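Local coordinates for protein RTX toxin (Vibrio vulnificus CMCP6, PDB 6A7H) that probably cleaves the small GTPases Ras and Rap1 as a Ras/Rap1-specific endopeptidase, inactivating these host signalling switches during infection, at residues N416-V421 against H455-P460. Sequence-based numbering, arbitrary orientation.
Sequences NIAVEV and HRLDLP
Helix 405-422 meets the last turn of the short helix 453-457, and their backbones come nearest at Val-419 and Leu-457, with CA atoms 7.1 Å apart. No hydrogen bond crosses, so side-chain packing makes the contact. The main pair is Val-419 and Arg-456, whose side chains cross at about a right angle. Val-419 CG2 lies 3.5 Å from Arg-456 CD and also touches the guanidinium. The Arg-456 chain bends at chi2 (-75°), which carries its aliphatic part across the valine and its charged end on toward Asn-416. There Asn-416 OD1 stays 4.2 Å from Arg-456 NH1, too far for a hydrogen bond, with amide and guanidinium planes 28° apart. The amide's other end has a partner outside the contact: Asn-416 ND2 is hydrogen-bonded to Gln-253 OE1. Deeper in, Leu-457 sets CD1 4.3 Å from Ala-418 CB, and its CD2 lies 4.0 Å from the Ala-418 carbonyl O. Past Leu-457 the chain turns at Asp-458, whose positive phi belongs to a Schellman motif, and runs on to strand 461-464. Ala-418 also touches Tyr-435, and Leu-457 touches Phe-431, both on strand 430-436, an inner strand of the parallel sheet. The contact thus packs helix 405-422 and helix 453-457 together against that strand.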
ATOM      1  N   ASN A 416       8.613   2.284  -6.960  1.00 35.84           N
ATOM      2  CA  ASN A 416       8.919   0.863  -7.071  1.00 28.46           C
ATOM      3  C   ASN A 416       8.249   0.182  -8.267  1.00 25.97           C
ATOM      4  O   ASN A 416       8.879  -0.618  -8.952  1.00 29.55           O
ATOM      5  CB  ASN A 416       8.527   0.143  -5.789  1.00 33.27           C
ATOM      6  CG  ASN A 416       9.699  -0.042  -4.872  1.00 51.17           C
ATOM      7  OD1 ASN A 416      10.843  -0.062  -5.324  1.00 52.66           O
ATOM      8  ND2 ASN A 416       9.435  -0.167  -3.572  1.00 60.50           N
ATOM      9  N   ILE A 417       6.977   0.504  -8.506  1.00 30.73           N
ATOM     10  CA  ILE A 417       6.262  -0.006  -9.663  1.00 35.95           C
ATOM     11  C   ILE A 417       7.009   0.410 -10.925  1.00 38.06           C
ATOM     12  O   ILE A 417       7.250  -0.402 -11.823  1.00 37.03           O
ATOM     13  CB  ILE A 417       4.805   0.528  -9.742  1.00 34.20           C
ATOM     14  CG1 ILE A 417       4.034   0.245  -8.457  1.00 39.86           C
ATOM     15  CG2 ILE A 417       4.073  -0.058 -10.947  1.00 28.16           C
ATOM     16  CD1 ILE A 417       3.984  -1.178  -8.101  1.00 43.08           C
ATOM     17  N   ALA A 418       7.365   1.690 -10.983  1.00 33.80           N
ATOM     18  CA  ALA A 418       8.007   2.260 -12.164  1.00 32.77           C
ATOM     19  C   ALA A 418       9.317   1.548 -12.458  1.00 37.51           C
ATOM     20  O   ALA A 418       9.624   1.249 -13.609  1.00 42.76           O
ATOM     21  CB  ALA A 418       8.252   3.748 -11.978  1.00 25.80           C
ATOM     22  N   VAL A 419      10.090   1.280 -11.414  1.00 31.79           N
ATOM     23  CA  VAL A 419      11.357   0.611 -11.612  1.00 37.59           C
ATOM     24  C   VAL A 419      11.088  -0.807 -12.097  1.00 40.76           C
ATOM     25  O   VAL A 419      11.731  -1.281 -13.023  1.00 48.13           O
ATOM     26  CB  VAL A 419      12.211   0.617 -10.336  1.00 39.47           C
ATOM     27  CG1 VAL A 419      13.336  -0.394 -10.440  1.00 43.57           C
ATOM     28  CG2 VAL A 419      12.777   1.996 -10.125  1.00 41.06           C
ATOM     29  N   GLU A 420      10.091  -1.467 -11.530  1.00 39.20           N
ATOM     30  CA  GLU A 420       9.896  -2.859 -11.898  1.00 45.16           C
ATOM     31  C   GLU A 420       9.325  -3.013 -13.313  1.00 45.42           C
ATOM     32  O   GLU A 420       9.699  -3.949 -14.013  1.00 50.63           O
ATOM     33  CB  GLU A 420       9.008  -3.572 -10.888  1.00 50.06           C
ATOM     34  CG  GLU A 420       8.656  -4.982 -11.332  1.00 75.59           C
ATOM     35  CD  GLU A 420       7.837  -5.744 -10.310  1.00 99.85           C
ATOM     36  OE1 GLU A 420       7.445  -5.146  -9.281  1.00106.36           O
ATOM     37  OE2 GLU A 420       7.594  -6.949 -10.539  1.00110.37           O
ATOM     38  N   VAL A 421       8.483  -2.072 -13.755  1.00 31.03           N
ATOM     39  CA  VAL A 421       7.766  -2.203 -15.026  1.00 32.18           C
ATOM     40  C   VAL A 421       8.452  -1.455 -16.200  1.00 37.42           C
ATOM     41  O   VAL A 421       8.411  -1.892 -17.349  1.00 40.62           O
ATOM     42  CB  VAL A 421       6.298  -1.684 -14.881  1.00 44.64           C
ATOM     43  CG1 VAL A 421       5.581  -1.773 -16.200  1.00 51.08           C
ATOM     44  CG2 VAL A 421       5.512  -2.468 -13.805  1.00 38.09           C
ATOM     45  N   HIS A 455      13.781  11.346 -11.248  1.00 31.07           N
ATOM     46  CA  HIS A 455      15.044  10.933 -10.639  1.00 29.26           C
ATOM     47  C   HIS A 455      15.236   9.423 -10.709  1.00 30.75           C
ATOM     48  O   HIS A 455      16.322   8.938 -11.024  1.00 34.42           O
ATOM     49  CB  HIS A 455      15.132  11.375  -9.170  1.00 33.75           C
ATOM     50  CG  HIS A 455      15.134  12.856  -8.979  1.00 38.87           C
ATOM     51  ND1 HIS A 455      14.229  13.501  -8.162  1.00 43.70           N
ATOM     52  CD2 HIS A 455      15.930  13.821  -9.496  1.00 37.26           C
ATOM     53  CE1 HIS A 455      14.461  14.801  -8.193  1.00 41.57           C
ATOM     54  NE2 HIS A 455      15.492  15.021  -8.989  1.00 38.05           N
ATOM     55  N   ARG A 456      14.190   8.670 -10.398  1.00 29.88           N
ATOM     56  CA  ARG A 456      14.370   7.227 -10.325  1.00 43.58           C
ATOM     57  C   ARG A 456      14.621   6.587 -11.704  1.00 43.68           C
ATOM     58  O   ARG A 456      15.359   5.600 -11.788  1.00 38.30           O
ATOM     59  CB  ARG A 456      13.179   6.573  -9.614  1.00 49.47           C
ATOM     60  CG  ARG A 456      13.616   5.985  -8.278  1.00 58.44           C
ATOM     61  CD  ARG A 456      14.375   4.711  -8.584  1.00 61.20           C
ATOM     62  NE  ARG A 456      14.948   4.029  -7.434  1.00 56.88           N
ATOM     63  CZ  ARG A 456      14.259   3.348  -6.532  1.00 64.38           C
ATOM     64  NH1 ARG A 456      12.933   3.311  -6.576  1.00 59.10           N
ATOM     65  NH2 ARG A 456      14.905   2.754  -5.537  1.00 79.68           N
ATOM     66  N   LEU A 457      14.075   7.178 -12.774  1.00 38.77           N
ATOM     67  CA  LEU A 457      14.224   6.621 -14.127  1.00 33.15           C
ATOM     68  C   LEU A 457      15.218   7.377 -15.016  1.00 41.03           C
ATOM     69  O   LEU A 457      15.339   7.076 -16.209  1.00 41.55           O
ATOM     70  CB  LEU A 457      12.870   6.581 -14.825  1.00 33.63           C
ATOM     71  CG  LEU A 457      11.754   5.771 -14.160  1.00 31.11           C
ATOM     72  CD1 LEU A 457      10.473   5.917 -14.922  1.00 28.26           C
ATOM     73  CD2 LEU A 457      12.142   4.296 -14.038  1.00 31.52           C
ATOM     74  N   ASP A 458      15.920   8.355 -14.437  1.00 41.69           N
ATOM     75  CA  ASP A 458      16.919   9.151 -15.162  1.00 44.00           C
ATOM     76  C   ASP A 458      16.320   9.853 -16.400  1.00 36.12           C
ATOM     77  O   ASP A 458      16.915   9.865 -17.482  1.00 37.34           O
ATOM     78  CB  ASP A 458      18.117   8.266 -15.554  1.00 47.22           C
ATOM     79  CG  ASP A 458      19.328   9.078 -16.037  1.00 65.40           C
ATOM     80  OD1 ASP A 458      19.444  10.273 -15.689  1.00 76.67           O
ATOM     81  OD2 ASP A 458      20.175   8.515 -16.760  1.00 68.77           O
ATOM     82  N   LEU A 459      15.140  10.442 -16.233  1.00 30.24           N
ATOM     83  CA  LEU A 459      14.464  11.114 -17.339  1.00 33.28           C
ATOM     84  C   LEU A 459      13.963  12.509 -16.966  1.00 37.89           C
ATOM     85  O   LEU A 459      13.691  12.784 -15.797  1.00 34.80           O
ATOM     86  CB  LEU A 459      13.294  10.264 -17.833  1.00 31.77           C
ATOM     87  CG  LEU A 459      13.630   8.907 -18.455  1.00 30.04           C
ATOM     88  CD1 LEU A 459      12.335   8.186 -18.858  1.00 30.80           C
ATOM     89  CD2 LEU A 459      14.553   9.074 -19.646  1.00 30.99           C
ATOM     90  N   PRO A 460      13.835  13.399 -17.968  1.00 37.64           N
ATOM     91  CA  PRO A 460      13.233  14.715 -17.727  1.00 31.42           C
ATOM     92  C   PRO A 460      11.710  14.625 -17.672  1.00 32.43           C
ATOM     93  O   PRO A 460      11.125  13.677 -18.190  1.00 38.36           O
ATOM     94  CB  PRO A 460      13.699  15.529 -18.933  1.00 38.51           C
ATOM     95  CG  PRO A 460      13.776  14.512 -20.031  1.00 36.17           C
ATOM     96  CD  PRO A 460      14.261  13.237 -19.370  1.00 34.22           C
TER